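Local coordinates for protein beta-N-acetylhexosaminidase (Mycobacterium smegmatis, PDB 4YYF) that probably hydrolyses terminal non-reducing N-acetylhexosamine residues from N-acetyl-beta-hexosaminides, as a family 3 glycosyl hydrolase with a TIM-barrel catalytic domain, at residues 220-223 with 227-230; 255-260 with 266-271; 203-208 with 234-239. The protein carries 1 engineered substitution. All blocks are in the same frame, centred on the assembly; numbering follows the deposited sequence.

Interaction 1 (220-223 with 227-230)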
ATOM      1  N   VAL A 220      10.140  -0.394 -15.630  1.00 26.78           N
ATOM      2  CA  VAL A 220       9.049  -0.497 -16.593  1.00 24.51           C
ATOM      3  C   VAL A 220       8.493   0.894 -16.914  1.00 27.09           C
ATOM      4  O   VAL A 220       8.645   1.828 -16.115  1.00 22.45           O
ATOM      5  CB  VAL A 220       7.903  -1.410 -16.078  1.00 24.10           C
ATOM      6  CG1 VAL A 220       8.421  -2.794 -15.725  1.00 26.92           C
ATOM      7  CG2 VAL A 220       7.201  -0.784 -14.877  1.00 19.87           C
ATOM      8  N   THR A 221       7.854   1.013 -18.078  1.00 28.07           N
ATOM      9  CA  THR A 221       7.275   2.274 -18.551  1.00 28.61           C
ATOM     10  C   THR A 221       5.786   2.110 -18.889  1.00 26.17           C
ATOM     11  O   THR A 221       5.381   1.098 -19.461  1.00 25.01           O
ATOM     12  CB  THR A 221       8.021   2.777 -19.806  1.00 29.39           C
ATOM     13  OG1 THR A 221       9.417   2.873 -19.517  1.00 31.05           O
ATOM     14  CG2 THR A 221       7.514   4.156 -20.244  1.00 26.38           C
ATOM     15  N   THR A 222       4.975   3.108 -18.550  1.00 24.77           N
ATOM     16  CA  THR A 222       3.556   3.097 -18.904  1.00 25.24           C
ATOM     17  C   THR A 222       3.331   3.871 -20.201  1.00 26.92           C
ATOM     18  O   THR A 222       4.252   4.524 -20.696  1.00 25.61           O
ATOM     19  CB  THR A 222       2.734   3.816 -17.839  1.00 23.62           C
ATOM     20  OG1 THR A 222       3.053   5.208 -17.884  1.00 22.83           O
ATOM     21  CG2 THR A 222       3.013   3.263 -16.453  1.00 21.61           C
ATOM     22  N   PRO A 223       2.095   3.827 -20.745  1.00 24.36           N
ATOM     23  CA  PRO A 223       1.740   4.797 -21.786  1.00 25.48           C
ATOM     24  C   PRO A 223       1.864   6.216 -21.222  1.00 25.11           C
ATOM     25  O   PRO A 223       1.886   6.371 -20.003  1.00 24.23           O
ATOM     26  CB  PRO A 223       0.265   4.481 -22.063  1.00 26.95           C
ATOM     27  CG  PRO A 223       0.116   3.040 -21.695  1.00 28.97           C
ATOM     28  CD  PRO A 223       1.016   2.840 -20.517  1.00 25.55           C
ATOM     29  N   VAL A 227      -2.508   9.525 -22.123  1.00 23.60           N
ATOM     30  CA  VAL A 227      -3.214   8.270 -22.360  1.00 24.33           C
ATOM     31  C   VAL A 227      -3.790   7.726 -21.048  1.00 24.25           C
ATOM     32  O   VAL A 227      -4.923   7.246 -21.009  1.00 26.50           O
ATOM     33  CB  VAL A 227      -2.315   7.206 -23.045  1.00 29.22           C
ATOM     34  CG1 VAL A 227      -3.055   5.887 -23.172  1.00 29.89           C
ATOM     35  CG2 VAL A 227      -1.869   7.683 -24.418  1.00 31.40           C
ATOM     36  N   LEU A 228      -3.016   7.804 -19.970  1.00 21.77           N
ATOM     37  CA  LEU A 228      -3.493   7.299 -18.680  1.00 21.14           C
ATOM     38  C   LEU A 228      -4.736   8.075 -18.242  1.00 22.05           C
ATOM     39  O   LEU A 228      -5.650   7.507 -17.628  1.00 23.11           O
ATOM     40  CB  LEU A 228      -2.404   7.407 -17.604  1.00 20.41           C
ATOM     41  CG  LEU A 228      -1.094   6.658 -17.845  1.00 22.46           C
ATOM     42  CD1 LEU A 228      -0.131   6.869 -16.678  1.00 20.83           C
ATOM     43  CD2 LEU A 228      -1.353   5.170 -18.039  1.00 24.54           C
HETATM   44  N   MSE A 229      -4.766   9.365 -18.571  1.00 19.91           N
HETATM   45  CA  MSE A 229      -5.866  10.254 -18.175  1.00 26.09           C
HETATM   46  C   MSE A 229      -7.226   9.772 -18.647  1.00 29.65           C
HETATM   47  O   MSE A 229      -8.226  10.007 -17.974  1.00 31.14           O
HETATM   48  CB  MSE A 229      -5.654  11.679 -18.694  1.00 26.29           C
HETATM   49  CG  MSE A 229      -4.589  12.451 -17.965  1.00 30.41           C
HETATM   50 SE   MSE A 229      -5.049  12.858 -16.107  0.69 35.86          SE
HETATM   51  CE  MSE A 229      -3.770  14.322 -16.024  1.00 69.59           C
ATOM     52  N   GLY A 230      -7.266   9.106 -19.799  1.00 27.21           N
ATOM     53  CA  GLY A 230      -8.532   8.641 -20.348  1.00 30.03           C
ATOM     54  C   GLY A 230      -8.839   7.171 -20.110  1.00 30.34           C
ATOM     55  O   GLY A 230      -9.849   6.660 -20.589  1.00 30.55           O
TER

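Interaction 2 (255-260 with 266-271). Engineered in segment 266-271: Val269 (natural residue Ala).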
ATOM      1  N   PRO A 255       5.835   8.524 -18.911  1.00 26.60           N
ATOM      2  CA  PRO A 255       6.187   9.624 -19.823  1.00 30.36           C
ATOM      3  C   PRO A 255       5.211  10.784 -19.669  1.00 28.29           C
ATOM      4  O   PRO A 255       4.006  10.551 -19.575  1.00 26.70           O
ATOM      5  CB  PRO A 255       6.041   8.997 -21.221  1.00 29.89           C
ATOM      6  CG  PRO A 255       6.100   7.501 -20.989  1.00 31.32           C
ATOM      7  CD  PRO A 255       5.467   7.296 -19.640  1.00 28.60           C
ATOM      8  N   GLY A 256       5.724  12.013 -19.624  1.00 28.28           N
ATOM      9  CA  GLY A 256       4.885  13.180 -19.425  1.00 27.42           C
ATOM     10  C   GLY A 256       4.531  13.417 -17.969  1.00 29.58           C
ATOM     11  O   GLY A 256       3.780  14.340 -17.653  1.00 27.63           O
ATOM     12  N   LEU A 257       5.060  12.588 -17.072  1.00 29.34           N
ATOM     13  CA  LEU A 257       4.798  12.768 -15.643  1.00 30.13           C
ATOM     14  C   LEU A 257       6.066  12.636 -14.803  1.00 27.23           C
ATOM     15  O   LEU A 257       6.453  13.578 -14.119  1.00 28.83           O
ATOM     16  CB  LEU A 257       3.722  11.796 -15.135  1.00 26.83           C
ATOM     17  CG  LEU A 257       3.382  11.918 -13.639  1.00 22.96           C
ATOM     18  CD1 LEU A 257       2.691  13.259 -13.350  1.00 23.16           C
ATOM     19  CD2 LEU A 257       2.520  10.749 -13.144  1.00 19.40           C
ATOM     20  N   THR A 258       6.714  11.475 -14.866  1.00 26.18           N
ATOM     21  CA  THR A 258       7.838  11.179 -13.969  1.00 25.16           C
ATOM     22  C   THR A 258       9.176  11.104 -14.679  1.00 28.15           C
ATOM     23  O   THR A 258      10.208  10.941 -14.033  1.00 25.78           O
ATOM     24  CB  THR A 258       7.646   9.836 -13.233  1.00 26.59           C
ATOM     25  OG1 THR A 258       7.911   8.753 -14.133  1.00 27.20           O
ATOM     26  CG2 THR A 258       6.244   9.713 -12.730  1.00 26.59           C
ATOM     27  N   GLY A 259       9.160  11.217 -16.004  1.00 31.82           N
ATOM     28  CA  GLY A 259      10.379  11.078 -16.781  1.00 32.08           C
ATOM     29  C   GLY A 259      10.965   9.688 -16.602  1.00 36.65           C
ATOM     30  O   GLY A 259      10.303   8.686 -16.878  1.00 36.30           O
ATOM     31  N   SER A 260      12.200   9.617 -16.119  1.00 34.49           N
ATOM     32  CA  SER A 260      12.851   8.326 -15.915  1.00 31.17           C
ATOM     33  C   SER A 260      12.822   7.891 -14.448  1.00 29.50           C
ATOM     34  O   SER A 260      13.433   6.886 -14.078  1.00 29.15           O
ATOM     35  CB  SER A 260      14.286   8.339 -16.469  1.00 35.34           C
ATOM     36  OG  SER A 260      15.084   9.337 -15.862  1.00 35.41           O
ATOM     37  N   SER A 266       8.764  10.017  -7.441  1.00 21.67           N
ATOM     38  CA  SER A 266       8.691  11.266  -8.198  1.00 22.12           C
ATOM     39  C   SER A 266       7.655  12.202  -7.569  1.00 22.82           C
ATOM     40  O   SER A 266       6.492  11.804  -7.368  1.00 19.97           O
ATOM     41  CB  SER A 266       8.355  10.951  -9.664  1.00 23.01           C
ATOM     42  OG  SER A 266       7.954  12.097 -10.393  1.00 25.60           O
ATOM     43  N   PRO A 267       8.067  13.443  -7.232  1.00 23.40           N
ATOM     44  CA  PRO A 267       7.127  14.412  -6.648  1.00 25.19           C
ATOM     45  C   PRO A 267       5.941  14.652  -7.557  1.00 24.50           C
ATOM     46  O   PRO A 267       4.833  14.892  -7.076  1.00 24.76           O
ATOM     47  CB  PRO A 267       7.959  15.698  -6.551  1.00 23.76           C
ATOM     48  CG  PRO A 267       9.359  15.216  -6.397  1.00 30.67           C
ATOM     49  CD  PRO A 267       9.451  13.956  -7.239  1.00 30.94           C
ATOM     50  N   ALA A 268       6.169  14.576  -8.861  1.00 21.31           N
ATOM     51  CA  ALA A 268       5.092  14.802  -9.820  1.00 25.89           C
ATOM     52  C   ALA A 268       3.900  13.875  -9.602  1.00 20.79           C
ATOM     53  O   ALA A 268       2.746  14.281  -9.781  1.00 20.92           O
ATOM     54  CB  ALA A 268       5.607  14.677 -11.224  1.00 26.89           C
ATOM     55  N   VAL A 269       4.172  12.629  -9.229  1.00 22.50           N
ATOM     56  CA  VAL A 269       3.108  11.655  -9.035  1.00 18.96           C
ATOM     57  C   VAL A 269       2.217  12.053  -7.871  1.00 21.56           C
ATOM     58  O   VAL A 269       0.986  12.032  -7.982  1.00 17.15           O
ATOM     59  CB  VAL A 269       3.682  10.265  -8.772  1.00 18.38           C
ATOM     60  CG1 VAL A 269       2.577   9.206  -8.847  1.00 16.89           C
ATOM     61  CG2 VAL A 269       4.711   9.983  -9.785  1.00 16.01           C
ATOM     62  N   TYR A 270       2.845  12.435  -6.763  1.00 18.31           N
ATOM     63  CA  TYR A 270       2.103  12.813  -5.569  1.00 18.99           C
ATOM     64  C   TYR A 270       1.378  14.137  -5.763  1.00 19.36           C
ATOM     65  O   TYR A 270       0.226  14.273  -5.344  1.00 20.51           O
ATOM     66  CB  TYR A 270       3.027  12.806  -4.344  1.00 18.37           C
ATOM     67  CG  TYR A 270       3.624  11.432  -4.128  1.00 17.04           C
ATOM     68  CD1 TYR A 270       2.918  10.445  -3.458  1.00 16.48           C
ATOM     69  CD2 TYR A 270       4.882  11.107  -4.636  1.00 18.55           C
ATOM     70  CE1 TYR A 270       3.451   9.176  -3.280  1.00 19.39           C
ATOM     71  CE2 TYR A 270       5.422   9.846  -4.455  1.00 17.10           C
ATOM     72  CZ  TYR A 270       4.706   8.888  -3.776  1.00 19.29           C
ATOM     73  OH  TYR A 270       5.251   7.640  -3.600  1.00 18.05           O
ATOM     74  N   ASN A 271       2.014  15.094  -6.436  1.00 20.75           N
ATOM     75  CA  ASN A 271       1.313  16.329  -6.773  1.00 23.94           C
ATOM     76  C   ASN A 271       0.067  16.044  -7.608  1.00 24.34           C
ATOM     77  O   ASN A 271      -0.961  16.677  -7.420  1.00 19.65           O
ATOM     78  CB  ASN A 271       2.217  17.331  -7.510  1.00 23.73           C
ATOM     79  CG  ASN A 271       3.275  17.933  -6.618  1.00 31.38           C
ATOM     80  OD1 ASN A 271       3.130  17.974  -5.391  1.00 29.00           O
ATOM     81  ND2 ASN A 271       4.359  18.405  -7.230  1.00 34.03           N
TER

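Interaction 3 (203-208 with 234-239)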
ATOM      1  N   LYS A 203      -4.561   0.211  -5.977  1.00 16.29           N
ATOM      2  CA  LYS A 203      -3.200   0.107  -6.536  1.00 14.53           C
ATOM      3  C   LYS A 203      -3.270  -0.307  -8.016  1.00 17.71           C
ATOM      4  O   LYS A 203      -4.280  -0.889  -8.423  1.00 20.30           O
ATOM      5  CB  LYS A 203      -2.365  -0.885  -5.703  1.00 15.77           C
ATOM      6  CG  LYS A 203      -2.787  -2.346  -5.844  1.00 18.73           C
ATOM      7  CD  LYS A 203      -2.154  -3.213  -4.728  1.00 15.27           C
ATOM      8  CE  LYS A 203      -2.355  -4.707  -4.995  1.00 15.18           C
ATOM      9  NZ  LYS A 203      -1.769  -5.550  -3.895  1.00 14.43           N
ATOM     10  N   HIS A 204      -2.250  -0.027  -8.842  1.00 17.47           N
ATOM     11  CA  HIS A 204      -1.000   0.652  -8.485  1.00 15.97           C
ATOM     12  C   HIS A 204      -0.927   2.002  -9.227  1.00 20.23           C
ATOM     13  O   HIS A 204      -0.666   2.041 -10.429  1.00 22.09           O
ATOM     14  CB  HIS A 204       0.217  -0.214  -8.888  1.00 11.44           C
ATOM     15  CG  HIS A 204       0.210  -1.604  -8.319  1.00 15.61           C
ATOM     16  ND1 HIS A 204      -0.507  -2.647  -8.893  1.00 19.80           N
ATOM     17  CD2 HIS A 204       0.844  -2.148  -7.253  1.00 13.50           C
ATOM     18  CE1 HIS A 204      -0.328  -3.743  -8.191  1.00 18.92           C
ATOM     19  NE2 HIS A 204       0.494  -3.473  -7.181  1.00 18.66           N
ATOM     20  N   PHE A 205      -1.155   3.102  -8.513  1.00 15.49           N
ATOM     21  CA  PHE A 205      -1.256   4.446  -9.107  1.00 15.32           C
ATOM     22  C   PHE A 205       0.062   4.914  -9.747  1.00 19.44           C
ATOM     23  O   PHE A 205       1.139   4.712  -9.179  1.00 19.02           O
ATOM     24  CB  PHE A 205      -1.683   5.425  -8.003  1.00 14.11           C
ATOM     25  CG  PHE A 205      -1.967   6.826  -8.473  1.00 16.31           C
ATOM     26  CD1 PHE A 205      -0.950   7.778  -8.532  1.00 14.73           C
ATOM     27  CD2 PHE A 205      -3.266   7.215  -8.795  1.00 15.59           C
ATOM     28  CE1 PHE A 205      -1.217   9.087  -8.941  1.00 16.25           C
ATOM     29  CE2 PHE A 205      -3.534   8.524  -9.197  1.00 17.10           C
ATOM     30  CZ  PHE A 205      -2.503   9.460  -9.266  1.00 15.05           C
ATOM     31  N   PRO A 206      -0.008   5.573 -10.926  1.00 17.77           N
ATOM     32  CA  PRO A 206      -1.194   5.906 -11.731  1.00 17.51           C
ATOM     33  C   PRO A 206      -1.590   4.838 -12.753  1.00 22.08           C
ATOM     34  O   PRO A 206      -2.305   5.147 -13.712  1.00 21.11           O
ATOM     35  CB  PRO A 206      -0.745   7.157 -12.477  1.00 16.19           C
ATOM     36  CG  PRO A 206       0.735   6.906 -12.715  1.00 17.72           C
ATOM     37  CD  PRO A 206       1.194   6.267 -11.418  1.00 19.97           C
ATOM     38  N   GLY A 207      -1.125   3.605 -12.573  1.00 18.80           N
ATOM     39  CA  GLY A 207      -1.583   2.519 -13.431  1.00 17.70           C
ATOM     40  C   GLY A 207      -0.498   1.594 -13.950  1.00 18.66           C
ATOM     41  O   GLY A 207       0.336   1.999 -14.763  1.00 18.97           O
ATOM     42  N   HIS A 208      -0.529   0.338 -13.506  1.00 20.88           N
ATOM     43  CA  HIS A 208       0.479  -0.665 -13.907  1.00 19.39           C
ATOM     44  C   HIS A 208      -0.074  -1.553 -15.022  1.00 20.20           C
ATOM     45  O   HIS A 208       0.657  -2.347 -15.630  1.00 19.79           O
ATOM     46  CB  HIS A 208       0.857  -1.538 -12.696  1.00 21.75           C
ATOM     47  CG  HIS A 208       2.198  -2.185 -12.788  1.00 20.89           C
ATOM     48  ND1 HIS A 208       2.595  -2.972 -13.866  1.00 21.44           N
ATOM     49  CD2 HIS A 208       3.257  -2.192 -11.941  1.00 23.98           C
ATOM     50  CE1 HIS A 208       3.814  -3.405 -13.675  1.00 22.45           C
ATOM     51  NE2 HIS A 208       4.250  -2.945 -12.505  1.00 22.44           N
ATOM     52  N   VAL A 234      -9.035   6.497 -14.711  1.00 20.57           N
ATOM     53  CA  VAL A 234     -10.486   6.658 -14.555  1.00 26.32           C
ATOM     54  C   VAL A 234     -11.066   6.122 -13.224  1.00 23.31           C
ATOM     55  O   VAL A 234     -11.841   6.828 -12.574  1.00 23.62           O
ATOM     56  CB  VAL A 234     -11.261   6.138 -15.799  1.00 28.50           C
ATOM     57  CG1 VAL A 234     -12.756   6.133 -15.549  1.00 31.96           C
ATOM     58  CG2 VAL A 234     -10.927   7.007 -17.012  1.00 26.26           C
ATOM     59  N   PRO A 235     -10.689   4.893 -12.806  1.00 22.28           N
ATOM     60  CA  PRO A 235     -11.239   4.372 -11.545  1.00 18.74           C
ATOM     61  C   PRO A 235     -10.945   5.246 -10.315  1.00 20.92           C
ATOM     62  O   PRO A 235     -11.798   5.356  -9.431  1.00 20.32           O
ATOM     63  CB  PRO A 235     -10.547   3.003 -11.406  1.00 19.53           C
ATOM     64  CG  PRO A 235     -10.277   2.586 -12.822  1.00 22.32           C
ATOM     65  CD  PRO A 235      -9.908   3.863 -13.526  1.00 22.37           C
ATOM     66  N   TYR A 236      -9.764   5.853 -10.253  1.00 15.62           N
ATOM     67  CA  TYR A 236      -9.412   6.701  -9.113  1.00 19.95           C
ATOM     68  C   TYR A 236     -10.343   7.904  -8.954  1.00 22.95           C
ATOM     69  O   TYR A 236     -10.548   8.384  -7.844  1.00 22.51           O
ATOM     70  CB  TYR A 236      -7.959   7.184  -9.214  1.00 19.52           C
ATOM     71  CG  TYR A 236      -6.937   6.072  -9.131  1.00 17.63           C
ATOM     72  CD1 TYR A 236      -6.478   5.614  -7.904  1.00 19.27           C
ATOM     73  CD2 TYR A 236      -6.429   5.477 -10.283  1.00 18.26           C
ATOM     74  CE1 TYR A 236      -5.538   4.592  -7.822  1.00 17.48           C
ATOM     75  CE2 TYR A 236      -5.491   4.447 -10.209  1.00 17.32           C
ATOM     76  CZ  TYR A 236      -5.053   4.018  -8.974  1.00 19.17           C
ATOM     77  OH  TYR A 236      -4.116   3.001  -8.892  1.00 19.07           O
ATOM     78  N   ARG A 237     -10.905   8.383 -10.062  0.59 22.59           N
ATOM     79  CA  ARG A 237     -11.750   9.578 -10.026  0.59 24.03           C
ATOM     80  C   ARG A 237     -12.924   9.446  -9.072  0.59 25.01           C
ATOM     81  O   ARG A 237     -13.309  10.414  -8.436  0.59 25.75           O
ATOM     82  CB  ARG A 237     -12.296   9.917 -11.407  0.59 24.57           C
ATOM     83  CG  ARG A 237     -11.270  10.259 -12.464  0.59 28.97           C
ATOM     84  CD  ARG A 237     -12.009  10.403 -13.781  0.59 32.87           C
ATOM     85  NE  ARG A 237     -11.145  10.606 -14.941  0.59 38.50           N
ATOM     86  CZ  ARG A 237     -11.596  10.640 -16.193  0.59 36.06           C
ATOM     87  NH1 ARG A 237     -10.761  10.836 -17.204  0.59 36.29           N
ATOM     88  NH2 ARG A 237     -12.891  10.474 -16.433  0.59 30.18           N
ATOM     89  N   THR A 238     -13.507   8.255  -8.985  1.00 20.59           N
ATOM     90  CA  THR A 238     -14.605   8.051  -8.043  1.00 22.81           C
ATOM     91  C   THR A 238     -14.182   7.300  -6.779  1.00 19.69           C
ATOM     92  O   THR A 238     -14.712   7.557  -5.706  1.00 21.01           O
ATOM     93  CB  THR A 238     -15.827   7.366  -8.681  1.00 31.12           C
ATOM     94  OG1 THR A 238     -15.443   6.099  -9.198  1.00 33.52           O
ATOM     95  CG2 THR A 238     -16.387   8.214  -9.812  1.00 33.96           C
ATOM     96  N   LEU A 239     -13.228   6.385  -6.897  1.00 14.90           N
ATOM     97  CA  LEU A 239     -12.926   5.485  -5.790  1.00 18.96           C
ATOM     98  C   LEU A 239     -12.105   6.133  -4.673  1.00 17.47           C
ATOM     99  O   LEU A 239     -12.198   5.720  -3.526  1.00 16.75           O
ATOM    100  CB  LEU A 239     -12.243   4.207  -6.292  1.00 15.91           C
ATOM    101  CG  LEU A 239     -13.100   3.366  -7.238  1.00 17.81           C
ATOM    102  CD1 LEU A 239     -12.456   2.020  -7.518  1.00 16.25           C
ATOM    103  CD2 LEU A 239     -14.497   3.181  -6.642  1.00 20.52           C
TER
HETATM  104  O   HOH W   1      -3.969   1.643 -11.258  1.00 19.35           O

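Interaction 1 (220-223 with 227-230)
With chi1 at 68°, Thr222 holds OG1 between its own backbone N and carbonyl carbon, while Leu228, its CG beside the backbone N (chi1 -60°), stretches its branch end back toward Pro223. These residues belong to a TIM-barrel-type domain, in the long excursion after strand 199-205, where the chain enters the short helix 225-229. Pro223 is the centre of the contact. Its ring meets the helix on two fronts: CB lies 3.8 Å from CG1 of Val227, and CD is 4.1 Å from CD2 of Leu228, whose side chain runs across the ring at about a right angle. The join is apolar; Leu228 is the more deeply buried of the two helix residues, and Val227 is exposed. On the buried side Thr222 also packs on Met252, Val254 and Pro255, and Leu228 shares Val254 with it, so Thr222 and the helix residue Leu228 both pack against the loop that follows strand 246-249. The Thr222 hydroxyl finds its partner locally, donating to the carbonyl of its neighbour, OG1 to Pro223 O being 2.7 Å, with the donor tilted 28° from the carbonyl plane. The same Pro223 O sits 3.7 Å from CG of Leu228.

Interaction 2 (255-260 with 266-271)
Thr258 and Val269 meet methyl to methyl at the inner end of this contact, between the loop 255-260 and the first turn of helix 267-275. CG2 of Thr258 is 3.3 Å from CG2 of Val269, closer than two methyls usually come; Val269 is an engineered residue in place of the natural alanine. Both partners are buried, and Val269 also rests on Val249 of strand 246-249. Beside them CB of Thr258 lies 3.6 Å from OG of Ser266, and the carbonyl O of Leu257 comes within 3.2 Å of CB of Ala268. The Thr258 hydroxyl turns elsewhere, bonding to Asp261 O and Val254 N, which ties the loop to itself and leaves the methyl to face the helix. Ser266 is the N-cap of the helix: chi1 of 166° carries OG beside its carbonyl carbon, where it accepts a weak bond from Ala268 N at 3.4 Å, bent to 128°. Toward the outside the packing slackens. Leu257, only partly buried, brings its branch end over to the helix, crossing the Val269 side chain at about a right angle, with CD1 3.9 Å from CB of Ala268 and CD2 4.1 Å from CG2 of Val269. On the exposed turns of the loop Gly256 and Gly259 have positive phi, a region glycine enters more readily than other residues. Strand 246-249, this loop and helix 267-275 form one beta-alpha unit of the TIM-barrel-type domain, and the helix is N-capped by Ser266.

Interaction 3 (203-208 with 234-239)
A buried T-shaped aromatic pair joins the end of strand 199-205 to helix 234-239: the edge of Phe205 points into the face of Tyr236, with planes at 89° and centroids 4.9 Å apart. CD2 of Phe205 stands over the centre of the tyrosine ring, 3.6 Å from CE1 of Tyr236. Chi1 of -174° swings the Phe205 ring away from its backbone N, and CB remains close enough to lie 3.5 Å from OH of Tyr236. The strand end resembles the KH(F/I)PGH motif of family 3 beta-N-acetylglucosaminidases, with cis peptide bonds before both His204 and Pro206; in relatives its Lys-His pair lines the sugar-binding pocket. Here NZ of Lys203 bonds to Phe155 O and forms a salt bridge with Glu106, and ND1 of His204 bonds to Asp160, while the backbone of these residues faces the tyrosine. The hydroxyl of Tyr236 reaches this backbone, but its 3.0 Å approach to Phe205 N is too poorly angled to count as a hydrogen bond. What it does have is a water, 2.7 Å from Tyr236 OH, which may also donate a weak, long bond to His204 O (3.4 Å). Val269 and Leu272 of helix 267-275 also touch the Phe205 side chain.

The three contacts gather around the strand end 203-208, their centres 11 to 15 Å apart. Interaction 1 falls between the two segments of interaction 3 along the chain, and CG2 of Thr222 rests 3.4 Å from O of Gly207. Interaction 2 comes later, yet reaches both: Pro255 CD lies 3.2 Å from Thr222 O, and the engineered Val269 sets CG1 3.8 Å from CE1 of Phe205, so helices 234-239 and 267-275 both touch the Phe205 ring. Interaction 3 lies nearest the probable sugar-binding pocket: the His204 side chain is about 3 Å from a bound acetate, which probably comes from the crystallisation liquor but may mark it. The sodium ion is remote, about 13 Å from the Val269 side chain.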